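Peptide-binding protein (Photobacterium damsela subsp. piscicida, PDB 6SQX) probably acts as a secreted NlpC/P60-type cysteine endopeptidase that cleaves the cell-wall peptidoglycan of potentially competing bacteria. Local coordinates at residues A[185-199]-A[202-216]. Sequence-based numbering, arbitrary orientation. Where two conformers were deposited one is given.
With EDO (1,2-ethanediol), chain I.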
ATOM      1  N   THR A 185       8.763   7.289  -8.681  1.00 17.70           N
ATOM      2  CA  THR A 185       8.485   5.869  -8.951  1.00 18.40           C
ATOM      3  C   THR A 185       8.721   5.553 -10.428  1.00 18.70           C
ATOM      4  O   THR A 185       8.125   6.210 -11.284  1.00 18.61           O
ATOM      5  CB  THR A 185       7.027   5.532  -8.612  1.00 18.38           C
ATOM      6  OG1 THR A 185       6.757   5.819  -7.222  1.00 19.33           O
ATOM      7  CG2 THR A 185       6.779   4.057  -8.813  1.00 18.86           C
ATOM      8  N   PRO A 186       9.552   4.552 -10.752  1.00 18.74           N
ATOM      9  CA  PRO A 186       9.690   4.108 -12.156  1.00 18.70           C
ATOM     10  C   PRO A 186       8.389   3.475 -12.656  1.00 18.05           C
ATOM     11  O   PRO A 186       7.788   2.622 -11.987  1.00 19.56           O
ATOM     12  CB  PRO A 186      10.815   3.062 -12.087  1.00 18.85           C
ATOM     13  CG  PRO A 186      11.591   3.381 -10.856  1.00 19.77           C
ATOM     14  CD  PRO A 186      10.478   3.808  -9.872  1.00 19.72           C
ATOM     15  N   ILE A 187       7.943   3.907 -13.834  1.00 18.80           N
ATOM     16  CA  ILE A 187       6.679   3.440 -14.402  1.00 18.87           C
ATOM     17  C   ILE A 187       6.846   3.195 -15.895  1.00 19.79           C
ATOM     18  O   ILE A 187       7.871   3.504 -16.499  1.00 20.74           O
ATOM     19  CB  ILE A 187       5.510   4.429 -14.155  1.00 19.21           C
ATOM     20  CG1 ILE A 187       5.889   5.795 -14.775  1.00 20.08           C
ATOM     21  CG2 ILE A 187       5.225   4.542 -12.645  1.00 20.77           C
ATOM     22  CD1 ILE A 187       4.823   6.842 -14.706  1.00 20.72           C
ATOM     23  N   MET A 188       5.800   2.647 -16.486  1.00 20.07           N
ATOM     24  CA  MET A 188       5.680   2.605 -17.927  1.00 19.79           C
ATOM     25  C   MET A 188       4.387   3.300 -18.309  1.00 20.48           C
ATOM     26  O   MET A 188       3.357   3.093 -17.654  1.00 20.99           O
ATOM     27  CB  MET A 188       5.585   1.156 -18.376  1.00 21.04           C
ATOM     28  CG  MET A 188       5.434   0.982 -19.902  1.00 22.04           C
ATOM     29  SD  MET A 188       5.531  -0.716 -20.512  1.00 23.42           S
ATOM     30  CE  MET A 188       7.307  -1.032 -20.321  1.00 24.65           C
ATOM     31  N   LEU A 189       4.459   4.133 -19.361  1.00 20.44           N
ATOM     32  CA  LEU A 189       3.308   4.843 -19.896  1.00 22.25           C
ATOM     33  C   LEU A 189       2.647   3.957 -20.948  1.00 22.29           C
ATOM     34  O   LEU A 189       3.329   3.441 -21.850  1.00 22.24           O
ATOM     35  CB  LEU A 189       3.758   6.171 -20.514  1.00 22.41           C
ATOM     36  CG  LEU A 189       4.613   7.073 -19.598  1.00 23.77           C
ATOM     37  CD1 LEU A 189       4.837   8.394 -20.322  1.00 27.57           C
ATOM     38  CD2 LEU A 189       4.050   7.289 -18.195  1.00 24.42           C
ATOM     39  N   ILE A 190       1.327   3.764 -20.858  1.00 22.07           N
ATOM     40  CA  ILE A 190       0.623   2.795 -21.696  0.74 22.59           C
ATOM     41  C   ILE A 190      -0.272   3.472 -22.726  1.00 22.95           C
ATOM     42  O   ILE A 190      -0.200   3.164 -23.923  1.00 23.91           O
ATOM     43  CB  ILE A 190      -0.186   1.803 -20.834  0.74 22.25           C
ATOM     44  CG1 ILE A 190       0.710   1.074 -19.837  0.74 23.83           C
ATOM     45  CG2 ILE A 190      -0.943   0.786 -21.736  0.74 22.78           C
ATOM     46  CD1 ILE A 190      -0.088   0.548 -18.634  0.74 22.05           C
ATOM     47  N   HIS A 191      -1.136   4.386 -22.285  1.00 23.86           N
ATOM     48  CA  HIS A 191      -2.238   4.843 -23.120  1.00 24.63           C
ATOM     49  C   HIS A 191      -2.717   6.173 -22.567  1.00 24.66           C
ATOM     50  O   HIS A 191      -2.718   6.373 -21.352  1.00 24.13           O
ATOM     51  CB  HIS A 191      -3.355   3.786 -23.047  1.00 25.11           C
ATOM     52  CG  HIS A 191      -4.472   3.994 -24.026  1.00 26.01           C
ATOM     53  ND1 HIS A 191      -4.357   3.676 -25.361  1.00 27.22           N
ATOM     54  CD2 HIS A 191      -5.732   4.472 -23.858  1.00 28.94           C
ATOM     55  CE1 HIS A 191      -5.487   3.963 -25.978  1.00 29.77           C
ATOM     56  NE2 HIS A 191      -6.346   4.434 -25.091  1.00 29.15           N
ATOM     57  N   MET A 192      -3.111   7.089 -23.435  1.00 24.63           N
ATOM     58  CA  MET A 192      -3.538   8.419 -23.004  1.00 26.02           C
ATOM     59  C   MET A 192      -5.005   8.633 -23.367  1.00 26.04           C
ATOM     60  O   MET A 192      -5.457   8.210 -24.443  1.00 26.66           O
ATOM     61  CB  MET A 192      -2.640   9.514 -23.639  1.00 30.90           C
ATOM     62  CG  MET A 192      -2.947  10.958 -23.217  1.00 37.24           C
ATOM     63  SD  MET A 192      -1.587  12.117 -23.556  1.00 44.50           S
ATOM     64  CE  MET A 192      -1.070  11.532 -25.155  1.00 45.32           C
ATOM     65  N   SER A 193      -5.749   9.292 -22.478  1.00 25.43           N
ATOM     66  CA  SER A 193      -7.149   9.606 -22.724  1.00 26.18           C
ATOM     67  C   SER A 193      -7.298  10.572 -23.908  1.00 27.83           C
ATOM     68  O   SER A 193      -6.357  11.267 -24.307  1.00 28.69           O
ATOM     69  CB  SER A 193      -7.784  10.190 -21.462  1.00 26.25           C
ATOM     70  OG  SER A 193      -7.136  11.405 -21.116  1.00 27.18           O
ATOM     71  N   THR A 194      -8.505  10.602 -24.478  1.00 29.85           N
ATOM     72  CA  THR A 194      -8.735  11.467 -25.633  1.00 32.01           C
ATOM     73  C   THR A 194      -8.504  12.933 -25.287  1.00 32.30           C
ATOM     74  O   THR A 194      -7.928  13.682 -26.092  1.00 32.78           O
ATOM     75  CB  THR A 194     -10.141  11.250 -26.195  1.00 35.67           C
ATOM     76  OG1 THR A 194     -10.301   9.867 -26.548  1.00 38.32           O
ATOM     77  CG2 THR A 194     -10.393  12.130 -27.433  1.00 35.18           C
ATOM     78  N   ASP A 195      -8.926  13.360 -24.087  1.00 31.89           N
ATOM     79  CA  ASP A 195      -8.717  14.745 -23.680  1.00 30.76           C
ATOM     80  C   ASP A 195      -7.303  15.014 -23.191  1.00 30.25           C
ATOM     81  O   ASP A 195      -7.000  16.151 -22.808  1.00 31.32           O
ATOM     82  CB  ASP A 195      -9.779  15.202 -22.659  1.00 31.07           C
ATOM     83  CG  ASP A 195      -9.681  14.477 -21.314  1.00 32.68           C
ATOM     84  OD1 ASP A 195      -8.738  13.687 -21.088  1.00 31.68           O
ATOM     85  OD2 ASP A 195     -10.584  14.698 -20.478  1.00 35.40           O
ATOM     86  N   LYS A 196      -6.441  13.996 -23.183  1.00 30.19           N
ATOM     87  CA  LYS A 196      -5.039  14.065 -22.801  1.00 30.58           C
ATOM     88  C   LYS A 196      -4.828  14.333 -21.324  1.00 28.83           C
ATOM     89  O   LYS A 196      -3.661  14.403 -20.878  1.00 29.47           O
ATOM     90  CB  LYS A 196      -4.221  15.061 -23.639  1.00 33.75           C
ATOM     91  CG  LYS A 196      -4.312  14.761 -25.133  1.00 38.41           C
ATOM     92  CD  LYS A 196      -3.355  15.622 -25.964  1.00 43.68           C
ATOM     93  CE  LYS A 196      -3.630  15.442 -27.457  1.00 48.02           C
ATOM     94  NZ  LYS A 196      -3.489  14.005 -27.857  1.00 50.13           N
ATOM     95  N   LYS A 197      -5.898  14.442 -20.531  1.00 26.05           N
ATOM     96  CA  LYS A 197      -5.716  14.792 -19.128  1.00 25.06           C
ATOM     97  C   LYS A 197      -5.287  13.620 -18.261  1.00 24.91           C
ATOM     98  O   LYS A 197      -4.833  13.851 -17.140  1.00 25.39           O
ATOM     99  CB  LYS A 197      -6.999  15.410 -18.577  1.00 27.42           C
ATOM    100  CG  LYS A 197      -7.388  16.723 -19.256  1.00 32.11           C
ATOM    101  CD  LYS A 197      -8.697  17.261 -18.685  1.00 38.67           C
ATOM    102  CE  LYS A 197      -9.031  18.655 -19.202  1.00 43.11           C
ATOM    103  NZ  LYS A 197     -10.226  19.208 -18.492  1.00 45.35           N
ATOM    104  N   TRP A 198      -5.466  12.382 -18.725  1.00 23.07           N
ATOM    105  CA  TRP A 198      -5.166  11.191 -17.942  1.00 22.54           C
ATOM    106  C   TRP A 198      -4.277  10.247 -18.737  1.00 21.98           C
ATOM    107  O   TRP A 198      -4.409  10.129 -19.959  1.00 23.62           O
ATOM    108  CB  TRP A 198      -6.451  10.443 -17.599  1.00 22.65           C
ATOM    109  CG  TRP A 198      -7.365  11.207 -16.710  1.00 23.38           C
ATOM    110  CD1 TRP A 198      -8.341  12.088 -17.103  1.00 24.54           C
ATOM    111  CD2 TRP A 198      -7.435  11.138 -15.273  1.00 23.98           C
ATOM    112  NE1 TRP A 198      -9.004  12.584 -15.995  1.00 24.79           N
ATOM    113  CE2 TRP A 198      -8.462  12.026 -14.863  1.00 24.30           C
ATOM    114  CE3 TRP A 198      -6.711  10.436 -14.295  1.00 23.08           C
ATOM    115  CZ2 TRP A 198      -8.798  12.205 -13.523  1.00 25.06           C
ATOM    116  CZ3 TRP A 198      -7.048  10.615 -12.955  1.00 23.31           C
ATOM    117  CH2 TRP A 198      -8.054  11.511 -12.584  1.00 25.01           C
ATOM    118  N   THR A 199      -3.391   9.536 -18.032  1.00 20.94           N
ATOM    119  CA  THR A 199      -2.522   8.539 -18.642  1.00 21.11           C
ATOM    120  C   THR A 199      -2.630   7.245 -17.860  1.00 21.13           C
ATOM    121  O   THR A 199      -2.603   7.260 -16.628  1.00 20.63           O
ATOM    122  CB  THR A 199      -1.070   9.042 -18.698  1.00 22.51           C
ATOM    123  OG1 THR A 199      -1.027  10.199 -19.540  1.00 23.32           O
ATOM    124  CG2 THR A 199      -0.146   7.984 -19.313  1.00 21.78           C
ATOM    125  N   LYS A 202       1.688   1.800 -15.385  1.00 17.58           N
ATOM    126  CA  LYS A 202       1.883   0.728 -14.415  1.00 18.21           C
ATOM    127  C   LYS A 202       3.234   0.898 -13.744  1.00 18.06           C
ATOM    128  O   LYS A 202       4.191   1.365 -14.369  1.00 19.30           O
ATOM    129  CB  LYS A 202       1.750  -0.670 -15.066  1.00 19.35           C
ATOM    130  CG  LYS A 202       2.622  -0.886 -16.329  1.00 19.96           C
ATOM    131  CD  LYS A 202       2.144  -2.186 -16.989  1.00 19.93           C
ATOM    132  CE  LYS A 202       2.927  -2.511 -18.259  1.00 21.16           C
ATOM    133  NZ  LYS A 202       4.208  -3.266 -18.023  1.00 22.09           N
ATOM    134  N   GLY A 203       3.295   0.513 -12.472  1.00 18.26           N
ATOM    135  CA  GLY A 203       4.542   0.568 -11.726  1.00 19.05           C
ATOM    136  C   GLY A 203       4.281   0.180 -10.283  1.00 18.94           C
ATOM    137  O   GLY A 203       3.146   0.254  -9.803  1.00 19.81           O
ATOM    138  N   GLN A 204       5.356  -0.256  -9.611  1.00 19.14           N
ATOM    139  CA  GLN A 204       5.236  -0.679  -8.210  1.00 18.46           C
ATOM    140  C   GLN A 204       4.152  -1.750  -7.995  1.00 19.37           C
ATOM    141  O   GLN A 204       3.644  -1.936  -6.881  1.00 20.59           O
ATOM    142  CB  GLN A 204       5.064   0.530  -7.272  1.00 19.63           C
ATOM    143  CG  GLN A 204       6.368   1.098  -6.723  1.00 19.95           C
ATOM    144  CD  GLN A 204       7.014   0.164  -5.727  1.00 20.53           C
ATOM    145  OE1 GLN A 204       7.184  -1.025  -6.008  1.00 21.02           O
ATOM    146  NE2 GLN A 204       7.329   0.665  -4.528  1.00 21.55           N
ATOM    147  N   GLY A 205       3.832  -2.545  -9.024  1.00 19.21           N
ATOM    148  CA  GLY A 205       2.819  -3.574  -8.837  1.00 18.66           C
ATOM    149  C   GLY A 205       1.393  -3.070  -8.940  1.00 18.39           C
ATOM    150  O   GLY A 205       0.448  -3.765  -8.516  1.00 19.10           O
ATOM    151  N   THR A 206       1.192  -1.878  -9.509  1.00 19.59           N
ATOM    152  CA  THR A 206      -0.128  -1.280  -9.719  1.00 19.82           C
ATOM    153  C   THR A 206      -0.314  -0.869 -11.179  1.00 19.50           C
ATOM    154  O   THR A 206       0.637  -0.411 -11.833  1.00 20.01           O
ATOM    155  CB  THR A 206      -0.314  -0.032  -8.791  1.00 21.94           C
ATOM    156  OG1 THR A 206      -0.587  -0.457  -7.454  1.00 21.39           O
ATOM    157  CG2 THR A 206      -1.458   0.853  -9.260  1.00 24.68           C
ATOM    158  N   LEU A 207      -1.549  -1.030 -11.674  1.00 19.56           N
ATOM    159  CA  LEU A 207      -1.966  -0.585 -12.995  1.00 18.80           C
ATOM    160  C   LEU A 207      -3.113   0.399 -12.817  1.00 18.87           C
ATOM    161  O   LEU A 207      -4.067   0.109 -12.093  1.00 20.63           O
ATOM    162  CB  LEU A 207      -2.498  -1.772 -13.802  1.00 19.85           C
ATOM    163  CG  LEU A 207      -3.235  -1.481 -15.119  1.00 20.85           C
ATOM    164  CD1 LEU A 207      -2.207  -1.013 -16.214  1.00 21.68           C
ATOM    165  CD2 LEU A 207      -3.987  -2.746 -15.590  1.00 22.72           C
ATOM    166  N   GLY A 208      -3.052   1.545 -13.482  1.00 19.50           N
ATOM    167  CA  GLY A 208      -4.215   2.413 -13.465  1.00 19.63           C
ATOM    168  C   GLY A 208      -3.906   3.804 -13.983  1.00 18.44           C
ATOM    169  O   GLY A 208      -2.844   4.055 -14.524  1.00 19.47           O
ATOM    170  N   TRP A 209      -4.896   4.685 -13.859  1.00 19.24           N
ATOM    171  CA  TRP A 209      -4.860   5.994 -14.490  1.00 19.24           C
ATOM    172  C   TRP A 209      -4.441   7.071 -13.494  1.00 19.28           C
ATOM    173  O   TRP A 209      -4.855   7.063 -12.319  1.00 20.31           O
ATOM    174  CB  TRP A 209      -6.257   6.354 -15.005  1.00 19.39           C
ATOM    175  CG  TRP A 209      -6.789   5.399 -16.077  1.00 19.94           C
ATOM    176  CD1 TRP A 209      -7.410   4.199 -15.872  1.00 20.69           C
ATOM    177  CD2 TRP A 209      -6.733   5.587 -17.496  1.00 21.44           C
ATOM    178  NE1 TRP A 209      -7.726   3.613 -17.087  1.00 21.46           N
ATOM    179  CE2 TRP A 209      -7.346   4.458 -18.095  1.00 21.13           C
ATOM    180  CE3 TRP A 209      -6.238   6.602 -18.314  1.00 22.92           C
ATOM    181  CZ2 TRP A 209      -7.476   4.314 -19.483  1.00 22.79           C
ATOM    182  CZ3 TRP A 209      -6.348   6.454 -19.694  1.00 23.02           C
ATOM    183  CH2 TRP A 209      -6.984   5.329 -20.263  1.00 23.58           C
ATOM    184  N   VAL A 210      -3.655   8.031 -13.977  1.00 18.96           N
ATOM    185  CA  VAL A 210      -3.198   9.168 -13.167  1.00 19.09           C
ATOM    186  C   VAL A 210      -3.277  10.408 -14.038  1.00 19.30           C
ATOM    187  O   VAL A 210      -3.286  10.312 -15.268  1.00 20.70           O
ATOM    188  CB  VAL A 210      -1.741   8.991 -12.693  1.00 20.13           C
ATOM    189  CG1 VAL A 210      -1.601   7.797 -11.716  1.00 19.31           C
ATOM    190  CG2 VAL A 210      -0.802   8.885 -13.924  1.00 20.22           C
ATOM    191  N   PRO A 211      -3.307  11.590 -13.438  1.00 19.45           N
ATOM    192  CA  PRO A 211      -3.254  12.816 -14.244  1.00 21.70           C
ATOM    193  C   PRO A 211      -1.991  12.836 -15.086  1.00 22.76           C
ATOM    194  O   PRO A 211      -0.903  12.495 -14.617  1.00 22.14           O
ATOM    195  CB  PRO A 211      -3.216  13.929 -13.189  1.00 21.48           C
ATOM    196  CG  PRO A 211      -3.875  13.280 -11.980  1.00 20.99           C
ATOM    197  CD  PRO A 211      -3.378  11.876 -11.993  1.00 19.69           C
ATOM    198  N   THR A 212      -2.148  13.237 -16.351  1.00 21.92           N
ATOM    199  CA  THR A 212      -0.982  13.311 -17.223  1.00 22.86           C
ATOM    200  C   THR A 212       0.098  14.226 -16.647  1.00 22.16           C
ATOM    201  O   THR A 212       1.297  13.946 -16.792  1.00 23.25           O
ATOM    202  CB  THR A 212      -1.420  13.736 -18.614  1.00 23.60           C
ATOM    203  OG1 THR A 212      -2.327  12.740 -19.111  1.00 23.70           O
ATOM    204  CG2 THR A 212      -0.212  13.922 -19.581  1.00 24.08           C
ATOM    205  N   SER A 213      -0.297  15.292 -15.955  1.00 22.10           N
ATOM    206  CA  SER A 213       0.689  16.194 -15.374  1.00 22.37           C
ATOM    207  C   SER A 213       1.514  15.547 -14.267  1.00 22.09           C
ATOM    208  O   SER A 213       2.510  16.131 -13.830  1.00 24.77           O
ATOM    209  CB  SER A 213      -0.018  17.441 -14.835  1.00 25.63           C
ATOM    210  OG  SER A 213      -0.981  17.083 -13.857  1.00 27.07           O
ATOM    211  N   SER A 214       1.117  14.381 -13.767  1.00 20.02           N
ATOM    212  CA  SER A 214       1.840  13.747 -12.669  0.51 20.60           C
ATOM    213  C   SER A 214       2.931  12.798 -13.148  1.00 20.02           C
ATOM    214  O   SER A 214       3.668  12.252 -12.319  1.00 20.04           O
ATOM    215  CB  SER A 214       0.869  12.993 -11.756  0.51 21.38           C
ATOM    216  OG  SER A 214       0.564  11.704 -12.269  0.51 22.43           O
ATOM    217  N   ILE A 215       3.067  12.605 -14.463  1.00 19.70           N
ATOM    218  CA  ILE A 215       4.038  11.671 -15.002  1.00 20.68           C
ATOM    219  C   ILE A 215       4.825  12.305 -16.147  1.00 21.10           C
ATOM    220  O   ILE A 215       4.429  13.332 -16.710  1.00 22.41           O
ATOM    221  CB  ILE A 215       3.368  10.336 -15.445  1.00 20.33           C
ATOM    222  CG1 ILE A 215       2.163  10.516 -16.408  1.00 23.03           C
ATOM    223  CG2 ILE A 215       2.807   9.622 -14.196  1.00 19.38           C
ATOM    224  CD1 ILE A 215       2.524  10.819 -17.831  1.00 24.80           C
ATOM    225  N   ALA A 216       5.967  11.691 -16.459  1.00 20.52           N
ATOM    226  CA  ALA A 216       6.796  12.142 -17.576  1.00 20.96           C
ATOM    227  C   ALA A 216       7.547  10.935 -18.113  1.00 20.85           C
ATOM    228  O   ALA A 216       7.807   9.990 -17.375  1.00 22.33           O
ATOM    229  CB  ALA A 216       7.795  13.199 -17.082  1.00 22.27           C
TER
HETATM  230  C1  EDO I 507      -7.916  -2.635 -13.146  1.00 46.63           C
HETATM  231  O1  EDO I 507      -8.954  -1.660 -12.954  1.00 37.91           O
HETATM  232  C2  EDO I 507      -6.614  -2.020 -12.657  1.00 34.23           C
HETATM  233  O2  EDO I 507      -6.628  -0.644 -13.021  1.00 28.15           O
HETATM  234  O   HOH W   1       8.047   0.754  -9.954  1.00 28.43           O
HETATM  235  O   HOH W   2      -3.112  16.333 -16.546  1.00 29.79           O
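I215 packs tightly against I187 and L189. Its CG2 lies 3.5 Å from I187 CD1, closer than usual for two carbons, and these two side chains cross at about a right angle. With CG1 set between the backbone N and the carbonyl carbon (chi1 53°), I215 sends CD1 to meet L189 CD2 tip to tip. T199 borders this packing, its CB 4.1 Å from I215 CD1 and its OG1 2.9 Å from T212 OG1. The T212 hydroxyl donates to K196 O at 2.8 Å, from above the carbonyl plane. T212 N binds K197 O in a nearly straight bond (173°). The turn before W198 is thus tied to the 3-10 segment 212-214.

Two hydrogen-bonded antiparallel pairs join the backbones. T199 and V210 exchange both N-H...O bonds, and so do M188 and K202. The M188 and K202 side chains lie side by side and point the same way, with K202 NZ 3.8 Å from M188 SD. That amine is hydrogen-bonded to Q67 and N73. W209 CH2 meets the edge of the H191 ring, near its plane, at 3.9 Å from H191 CD2. W209 NE1 is hydrogen-bonded to E94.

The tip of the S193-K196 turn faces solvent: T194 and D195 make no contact with 202-216, and the end of the K196 side chain leads away. A water links K197 O to S213 N. D195 OD1 accepts from S193 OG and K197 N, the latter bond forming an Asx turn.

Consecutive antiparallel hairpins, then a 3-10 turn into a last short strand, are the hallmark of the SH3 fold, here of the SH3b1 type.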